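PDB 6QXL: pyruvate kinase from Pseudomonas aeruginosa, which probably catalyses the last step of glycolysis, transferring the phosphoryl group of phosphoenolpyruvate to ADP to give pyruvate and ATP. Local coordinates for residues S386-R395 with R414-E422; E434-L445 with V475-V483. One frame throughout, in Å; residues are numbered along the deposited sequence.

Contact 1 (S386-R395 with R414-E422); sequences SGFTPLIMSR and RVAMFRGVE. With G6P (6-O-phosphono-alpha-D-glucopyranose), chain M.
Ser394 OG, which lies 4.1 Å from Phe418 CB across the contact, is held by several groups of its own helix end. Arg395 NH2 gives it a nearly straight bond of 2.9 Å (170° at the hydrogen), in the guanidinium plane, and the carbonyl oxygens of Pro390 and Leu391 compete for its one proton. A chi1 of 60° tucks OG between the backbone N and the carbonyl carbon, back toward those oxygens. Ser394 CB, whose bond from CA points toward the other segment, lies 3.3 Å from Arg419 O. Water 1 donates to the carbonyls of both Ser394 and Arg419, bridging the two segments.

Phe418 fills the middle. Leu391 reaches it at about a right angle, with CD1 over one ring face, 4.1 Å from the centroid, as a CH-pi contact; Val415 CA lies over the opposite face, and Gly387 O meets CE2 at the edge, 3.5 Å away. At the far end the Arg414 chain, bent at chi3, brings NE to Ser386 O as a donor (3.1 Å, 150°), while its NH2 pairs with Glu410.

Residues 386-389, the turn and the start of the helix, form part of the glucose-6-phosphate site: Ser386 N and OG both bond phosphate O1P, the amide at 2.8 Å, and Thr389 N reaches O2P at 3.1 Å. With Gly387 as N-cap, the helix dipole would probably add to the phosphate's hold. Asp311 receives both Arg395 NH2 and Arg419 N. Helix 388-394 packs beside helix 359-373, met by Ile392 and Met393, and on the sheet, where Pro390 touches Cys382 of strand 377-383 and Ile402 of strand 402-406.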
# COMPACT_ATOMS: atom_id res chain seq x y z
N SER A 386 27.47 -0.12 25.27
CA SER A 386 27.86 -1.33 24.56
C SER A 386 27.63 -1.31 23.06
O SER A 386 27.97 -2.26 22.38
CB SER A 386 27.11 -2.52 25.15
OG SER A 386 25.77 -2.56 24.69
N GLY A 387 27.03 -0.24 22.55
CA GLY A 387 26.68 -0.15 21.12
C GLY A 387 25.31 -0.72 20.75
O GLY A 387 24.94 -0.67 19.59
N PHE A 388 24.56 -1.23 21.71
CA PHE A 388 23.25 -1.80 21.43
C PHE A 388 22.25 -0.80 20.86
O PHE A 388 21.50 -1.11 19.94
CB PHE A 388 22.65 -2.44 22.68
CG PHE A 388 21.30 -3.03 22.46
CD1 PHE A 388 21.15 -4.26 21.84
CD2 PHE A 388 20.15 -2.34 22.84
CE1 PHE A 388 19.90 -4.84 21.64
CE2 PHE A 388 18.88 -2.87 22.63
CZ PHE A 388 18.76 -4.13 22.03
N THR A 389 22.19 0.39 21.43
CA THR A 389 21.24 1.37 20.94
C THR A 389 21.48 1.73 19.46
O THR A 389 20.55 1.69 18.69
CB THR A 389 21.17 2.58 21.88
OG1 THR A 389 20.71 2.16 23.16
CG2 THR A 389 20.18 3.60 21.36
N PRO A 390 22.70 2.05 19.06
CA PRO A 390 22.91 2.35 17.63
C PRO A 390 22.83 1.11 16.72
O PRO A 390 22.61 1.25 15.53
CB PRO A 390 24.29 3.01 17.59
CG PRO A 390 24.99 2.43 18.76
CD PRO A 390 23.94 2.24 19.83
N LEU A 391 22.97 -0.09 17.27
CA LEU A 391 22.64 -1.28 16.50
C LEU A 391 21.20 -1.24 16.03
O LEU A 391 20.92 -1.46 14.85
CB LEU A 391 22.90 -2.54 17.32
CG LEU A 391 22.44 -3.86 16.69
CD1 LEU A 391 23.20 -4.16 15.44
CD2 LEU A 391 22.60 -5.00 17.65
N ILE A 392 20.27 -0.94 16.94
CA ILE A 392 18.86 -0.89 16.61
C ILE A 392 18.59 0.27 15.65
O ILE A 392 17.94 0.10 14.63
CB ILE A 392 18.00 -0.74 17.85
CG1 ILE A 392 18.27 -1.86 18.87
CG2 ILE A 392 16.52 -0.71 17.49
CD1 ILE A 392 18.13 -3.26 18.36
N MET A 393 19.14 1.44 15.93
CA MET A 393 18.93 2.57 15.03
C MET A 393 19.29 2.19 13.59
O MET A 393 18.55 2.51 12.66
CB MET A 393 19.74 3.79 15.45
CG MET A 393 19.34 4.38 16.80
SD MET A 393 20.33 5.83 17.15
CE MET A 393 19.55 6.40 18.65
N SER A 394 20.40 1.47 13.42
CA SER A 394 20.94 1.22 12.09
C SER A 394 20.24 0.08 11.34
O SER A 394 20.52 -0.13 10.17
CB SER A 394 22.44 0.97 12.19
OG SER A 394 22.72 -0.14 13.00
N ARG A 395 19.31 -0.62 12.01
CA ARG A 395 18.42 -1.54 11.30
C ARG A 395 17.37 -0.83 10.44
O ARG A 395 16.74 -1.46 9.63
CB ARG A 395 17.66 -2.45 12.26
CG ARG A 395 18.47 -3.26 13.25
CD ARG A 395 19.60 -4.04 12.63
NE ARG A 395 20.74 -3.17 12.36
CZ ARG A 395 21.74 -3.47 11.56
NH1 ARG A 395 21.76 -4.64 10.92
NH2 ARG A 395 22.70 -2.59 11.37
N ARG A 414 33.45 -2.19 17.82
CA ARG A 414 32.28 -2.97 17.46
C ARG A 414 31.44 -2.28 16.39
O ARG A 414 31.12 -2.86 15.35
CB ARG A 414 31.43 -3.19 18.70
CG ARG A 414 30.63 -4.45 18.61
CD ARG A 414 29.57 -4.47 19.67
NE ARG A 414 29.90 -4.34 21.07
CZ ARG A 414 30.57 -5.20 21.80
NH1 ARG A 414 31.13 -6.28 21.27
NH2 ARG A 414 30.75 -4.94 23.09
N VAL A 415 31.13 -1.02 16.61
CA VAL A 415 30.20 -0.33 15.72
C VAL A 415 30.79 -0.05 14.34
O VAL A 415 30.08 0.37 13.45
CB VAL A 415 29.65 0.95 16.35
CG1 VAL A 415 29.02 0.64 17.69
CG2 VAL A 415 30.74 2.01 16.51
N ALA A 416 32.08 -0.32 14.15
CA ALA A 416 32.68 -0.14 12.83
C ALA A 416 32.01 -0.99 11.74
O ALA A 416 32.01 -0.61 10.59
CB ALA A 416 34.18 -0.42 12.88
N MET A 417 31.44 -2.12 12.12
CA MET A 417 30.70 -2.94 11.18
C MET A 417 29.22 -2.56 11.00
O MET A 417 28.55 -3.15 10.16
CB MET A 417 30.79 -4.41 11.57
CG MET A 417 30.77 -5.38 10.38
SD MET A 417 30.72 -7.07 11.00
CE MET A 417 32.43 -7.37 11.23
N PHE A 418 28.70 -1.59 11.75
CA PHE A 418 27.29 -1.21 11.68
C PHE A 418 27.09 -0.21 10.55
O PHE A 418 27.73 0.83 10.51
CB PHE A 418 26.82 -0.55 12.98
CG PHE A 418 26.84 -1.42 14.21
CD1 PHE A 418 27.32 -2.72 14.21
CD2 PHE A 418 26.36 -0.90 15.40
CE1 PHE A 418 27.31 -3.49 15.36
CE2 PHE A 418 26.36 -1.66 16.57
CZ PHE A 418 26.83 -2.96 16.54
N ARG A 419 26.16 -0.48 9.65
CA ARG A 419 25.93 0.42 8.55
C ARG A 419 25.48 1.80 9.04
O ARG A 419 24.55 1.91 9.82
CB ARG A 419 24.86 -0.13 7.60
CG ARG A 419 24.58 0.79 6.41
CD ARG A 419 23.75 0.07 5.38
NE ARG A 419 23.27 0.97 4.32
CZ ARG A 419 22.96 0.59 3.09
NH1 ARG A 419 23.07 -0.69 2.74
NH2 ARG A 419 22.54 1.48 2.20
N GLY A 420 26.16 2.84 8.55
CA GLY A 420 25.78 4.22 8.82
C GLY A 420 26.25 4.77 10.18
O GLY A 420 25.95 5.92 10.49
N VAL A 421 26.97 3.98 10.97
CA VAL A 421 27.37 4.38 12.30
C VAL A 421 28.86 4.78 12.32
O VAL A 421 29.70 4.07 11.79
CB VAL A 421 27.16 3.25 13.30
CG1 VAL A 421 27.52 3.70 14.72
CG2 VAL A 421 25.72 2.77 13.24
N GLU A 422 29.17 5.92 12.92
CA GLU A 422 30.54 6.35 13.14
C GLU A 422 30.81 6.44 14.64
O GLU A 422 29.92 6.76 15.43
CB GLU A 422 30.80 7.71 12.49
CG GLU A 422 30.82 7.69 10.95
CD GLU A 422 30.62 9.05 10.26
OE1 GLU A 422 31.51 9.89 10.47
OE2 GLU A 422 29.64 9.22 9.48
C1 G6P M . 23.78 5.80 27.73
C2 G6P M . 24.28 5.84 29.16
C3 G6P M . 23.24 5.03 29.92
C4 G6P M . 22.60 3.91 29.13
C5 G6P M . 23.67 3.46 28.16
C6 G6P M . 23.26 2.17 27.47
O1 G6P M . 24.51 6.85 27.12
O2 G6P M . 25.65 5.36 29.30
O3 G6P M . 22.24 6.01 30.11
O4 G6P M . 22.06 2.88 30.00
O5 G6P M . 23.96 4.48 27.21
O6 G6P M . 23.77 2.00 26.16
P G6P M . 23.54 0.59 25.35
O1P G6P M . 24.73 -0.29 25.64
O2P G6P M . 23.53 1.38 24.06
O3P G6P M . 22.33 -0.26 25.82
O HOH W 1 21.79 1.77 8.68

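Contact 2 (E434-L445 with V475-V483)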
# COMPACT_ATOMS: atom_id res chain seq x y z
N GLU A 434 25.37 18.86 33.54
CA GLU A 434 24.72 19.95 32.78
C GLU A 434 25.48 20.36 31.53
O GLU A 434 24.92 21.06 30.70
CB GLU A 434 24.47 21.19 33.68
CG GLU A 434 25.72 21.97 34.11
CD GLU A 434 26.39 21.39 35.37
OE1 GLU A 434 25.94 20.33 35.94
OE2 GLU A 434 27.41 21.97 35.82
N LYS A 435 26.73 19.95 31.39
CA LYS A 435 27.55 20.30 30.22
C LYS A 435 27.64 19.20 29.14
O LYS A 435 28.18 19.46 28.07
CB LYS A 435 28.96 20.72 30.67
CG LYS A 435 28.99 22.05 31.42
CD LYS A 435 30.39 22.52 31.72
CE LYS A 435 31.00 23.26 30.54
NZ LYS A 435 32.40 23.68 30.86
N VAL A 436 27.11 18.01 29.42
CA VAL A 436 27.20 16.86 28.50
C VAL A 436 26.65 17.17 27.10
O VAL A 436 27.33 16.95 26.11
CB VAL A 436 26.50 15.64 29.10
CG1 VAL A 436 26.35 14.52 28.06
CG2 VAL A 436 27.24 15.13 30.32
N SER A 437 25.44 17.67 27.01
CA SER A 437 24.83 17.92 25.70
C SER A 437 25.70 18.81 24.83
O SER A 437 25.99 18.46 23.69
CB SER A 437 23.42 18.49 25.83
OG SER A 437 22.57 17.55 26.47
N GLN A 438 26.14 19.94 25.34
CA GLN A 438 26.93 20.85 24.50
C GLN A 438 28.33 20.26 24.23
O GLN A 438 28.92 20.57 23.21
CB GLN A 438 27.06 22.23 25.14
CG GLN A 438 27.85 23.26 24.33
CD GLN A 438 27.20 23.64 23.01
OE1 GLN A 438 26.05 24.09 22.99
NE2 GLN A 438 27.92 23.50 21.90
N ALA A 439 28.81 19.41 25.12
CA ALA A 439 30.08 18.74 24.91
C ALA A 439 29.98 17.79 23.71
O ALA A 439 30.85 17.79 22.83
CB ALA A 439 30.50 17.99 26.17
N ALA A 440 28.92 16.99 23.69
CA ALA A 440 28.64 16.11 22.55
C ALA A 440 28.46 16.89 21.25
O ALA A 440 29.04 16.57 20.23
CB ALA A 440 27.42 15.26 22.83
N VAL A 441 27.70 17.96 21.29
CA VAL A 441 27.53 18.77 20.10
C VAL A 441 28.85 19.38 19.64
O VAL A 441 29.07 19.58 18.45
CB VAL A 441 26.45 19.84 20.33
CG1 VAL A 441 26.35 20.83 19.17
CG2 VAL A 441 25.12 19.15 20.54
N ASP A 442 29.74 19.67 20.58
CA ASP A 442 31.06 20.22 20.23
C ASP A 442 31.86 19.27 19.35
O ASP A 442 32.45 19.68 18.34
CB ASP A 442 31.87 20.62 21.48
CG ASP A 442 31.44 21.97 22.06
OD1 ASP A 442 30.94 22.83 21.31
OD2 ASP A 442 31.57 22.15 23.29
N GLU A 443 31.84 17.99 19.72
CA GLU A 443 32.52 16.95 18.94
C GLU A 443 32.10 16.94 17.47
O GLU A 443 32.93 16.71 16.59
CB GLU A 443 32.27 15.58 19.57
CG GLU A 443 32.89 15.40 20.96
CD GLU A 443 34.41 15.29 20.93
OE1 GLU A 443 34.89 14.43 20.20
OE2 GLU A 443 35.11 16.05 21.62
N LEU A 444 30.83 17.20 17.18
CA LEU A 444 30.40 17.28 15.79
C LEU A 444 30.75 18.61 15.14
O LEU A 444 31.02 18.66 13.94
CB LEU A 444 28.89 17.02 15.67
CG LEU A 444 28.35 15.68 16.17
CD1 LEU A 444 26.87 15.61 15.85
CD2 LEU A 444 29.09 14.49 15.55
N LEU A 445 30.72 19.68 15.90
CA LEU A 445 31.17 20.99 15.38
C LEU A 445 32.65 20.97 15.01
O LEU A 445 33.01 21.49 13.95
CB LEU A 445 30.90 22.08 16.40
CG LEU A 445 29.44 22.54 16.49
CD1 LEU A 445 29.21 23.13 17.89
CD2 LEU A 445 29.08 23.52 15.34
N VAL A 475 15.64 16.61 21.04
CA VAL A 475 15.89 17.26 19.76
C VAL A 475 16.44 18.65 20.07
O VAL A 475 15.74 19.48 20.66
CB VAL A 475 14.59 17.32 18.93
CG1 VAL A 475 14.78 18.10 17.63
CG2 VAL A 475 14.10 15.92 18.63
N LEU A 476 17.68 18.90 19.67
CA LEU A 476 18.43 20.07 20.09
C LEU A 476 18.83 20.91 18.90
O LEU A 476 19.13 20.39 17.84
CB LEU A 476 19.68 19.66 20.86
CG LEU A 476 19.45 18.65 21.98
CD1 LEU A 476 20.79 18.20 22.58
CD2 LEU A 476 18.53 19.22 23.05
N HIS A 477 18.81 22.23 19.08
CA HIS A 477 19.13 23.19 18.03
C HIS A 477 20.57 23.65 18.26
O HIS A 477 20.89 24.20 19.31
CB HIS A 477 18.16 24.37 18.07
CG HIS A 477 18.14 25.21 16.84
ND1 HIS A 477 17.47 26.41 16.76
CD2 HIS A 477 18.70 25.02 15.62
CE1 HIS A 477 17.61 26.92 15.55
NE2 HIS A 477 18.36 26.10 14.84
N VAL A 478 21.43 23.41 17.29
CA VAL A 478 22.84 23.75 17.41
C VAL A 478 22.98 25.27 17.33
O VAL A 478 22.64 25.88 16.31
CB VAL A 478 23.67 23.05 16.31
CG1 VAL A 478 25.10 23.56 16.31
CG2 VAL A 478 23.64 21.54 16.52
N GLY A 479 23.46 25.85 18.43
CA GLY A 479 23.44 27.30 18.63
C GLY A 479 22.76 27.71 19.92
O GLY A 479 23.13 28.70 20.51
N ASP A 480 21.75 26.97 20.35
CA ASP A 480 21.05 27.29 21.58
C ASP A 480 21.87 26.92 22.81
O ASP A 480 22.88 26.23 22.71
CB ASP A 480 19.67 26.59 21.64
CG ASP A 480 18.67 27.14 20.62
OD1 ASP A 480 19.04 28.02 19.77
OD2 ASP A 480 17.51 26.67 20.65
N LEU A 481 21.41 27.39 23.96
CA LEU A 481 21.99 27.01 25.23
C LEU A 481 21.43 25.64 25.61
O LEU A 481 20.24 25.51 25.88
CB LEU A 481 21.67 28.06 26.31
CG LEU A 481 22.31 27.82 27.68
CD1 LEU A 481 23.84 27.81 27.57
CD2 LEU A 481 21.79 28.85 28.69
N LEU A 482 22.27 24.63 25.63
CA LEU A 482 21.80 23.26 25.85
C LEU A 482 22.02 22.90 27.30
O LEU A 482 23.11 23.03 27.81
CB LEU A 482 22.52 22.27 24.92
CG LEU A 482 22.77 22.75 23.47
CD1 LEU A 482 23.55 21.69 22.75
CD2 LEU A 482 21.41 22.97 22.79
N VAL A 483 20.99 22.43 27.98
CA VAL A 483 21.13 21.90 29.33
C VAL A 483 21.62 20.48 29.12
O VAL A 483 21.29 19.52 29.84
CB VAL A 483 19.78 22.01 30.11
CG1 VAL A 483 19.93 21.47 31.55
CG2 VAL A 483 19.30 23.47 30.12
O HOH W 2 24.89 20.92 27.93
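Helix 436-446 of the C-terminal alpha/beta domain receives the last residues of the chain along one flank, with Leu482 set against Ser437, Gln438 and Val441. Leu482 CD1 lies 3.7 Å from Val441 CG2, the two side chains crossing at about a right angle, and its CB rests on Ser437 CB. Val441 uses its other branch on Val478: CG1 is 3.9 Å from Val478 CG2, and the two valines slide past each other in opposite directions. One turn further along the helix, Leu445 CD2 and Val478 CG1 come together tip to tip at 4.1 Å.

The helix belongs to the crossover from strand 421-425 to the parallel strand 455-461, and strand 470-477 then runs antiparallel beside the latter. Ser437 and Leu476 meet over Leu458 of strand 455-461, while Val441 also touches Ile381, so the same helical face packs on the sheet. Strand 470-477 is outermost in the sheet within this chain, and the backbone of Val475 bonds to a second subunit.

Gln438 bends at chi2 (65°), which lays its amide across Leu482, with OE1 3.5 Å from Leu482 CD1. Its NE2 donates to Asp442 OD1 at 3.1 Å and 156°, close to the amide plane but from above the carboxylate plane; this bond within the helix probably helps to fix the amide's rotation. No direct hydrogen bond joins the segments. Water 2 does so instead, accepting from Gln438 N at 3.0 Å and donating to Glu434 O at 2.8 Å and to Leu482 O at 2.8 Å.

In the fold
From the N terminus, the barrel strands precede both contacts. Strand 377-383 then leads into helix 388-394, and the chain passes through strand 402-406 and helix 409-414 before contact 1 closes that loop of 18 intervening residues. Strand 421-425 continues from it to helix 436-446, where contact 2 opens; 29 intervening residues later, after strand 455-461, the end of strand 470-477 and the C-terminal tail close it. The loops are therefore in series, neither nested nor crossed, with centres 22 Å apart and nearest atoms about 7 Å apart. Both reach one five-stranded sheet, from opposite faces: Cys382 and Ile380 meet helix 388-394, whereas Ile381 and Ala379 meet helix 436-446.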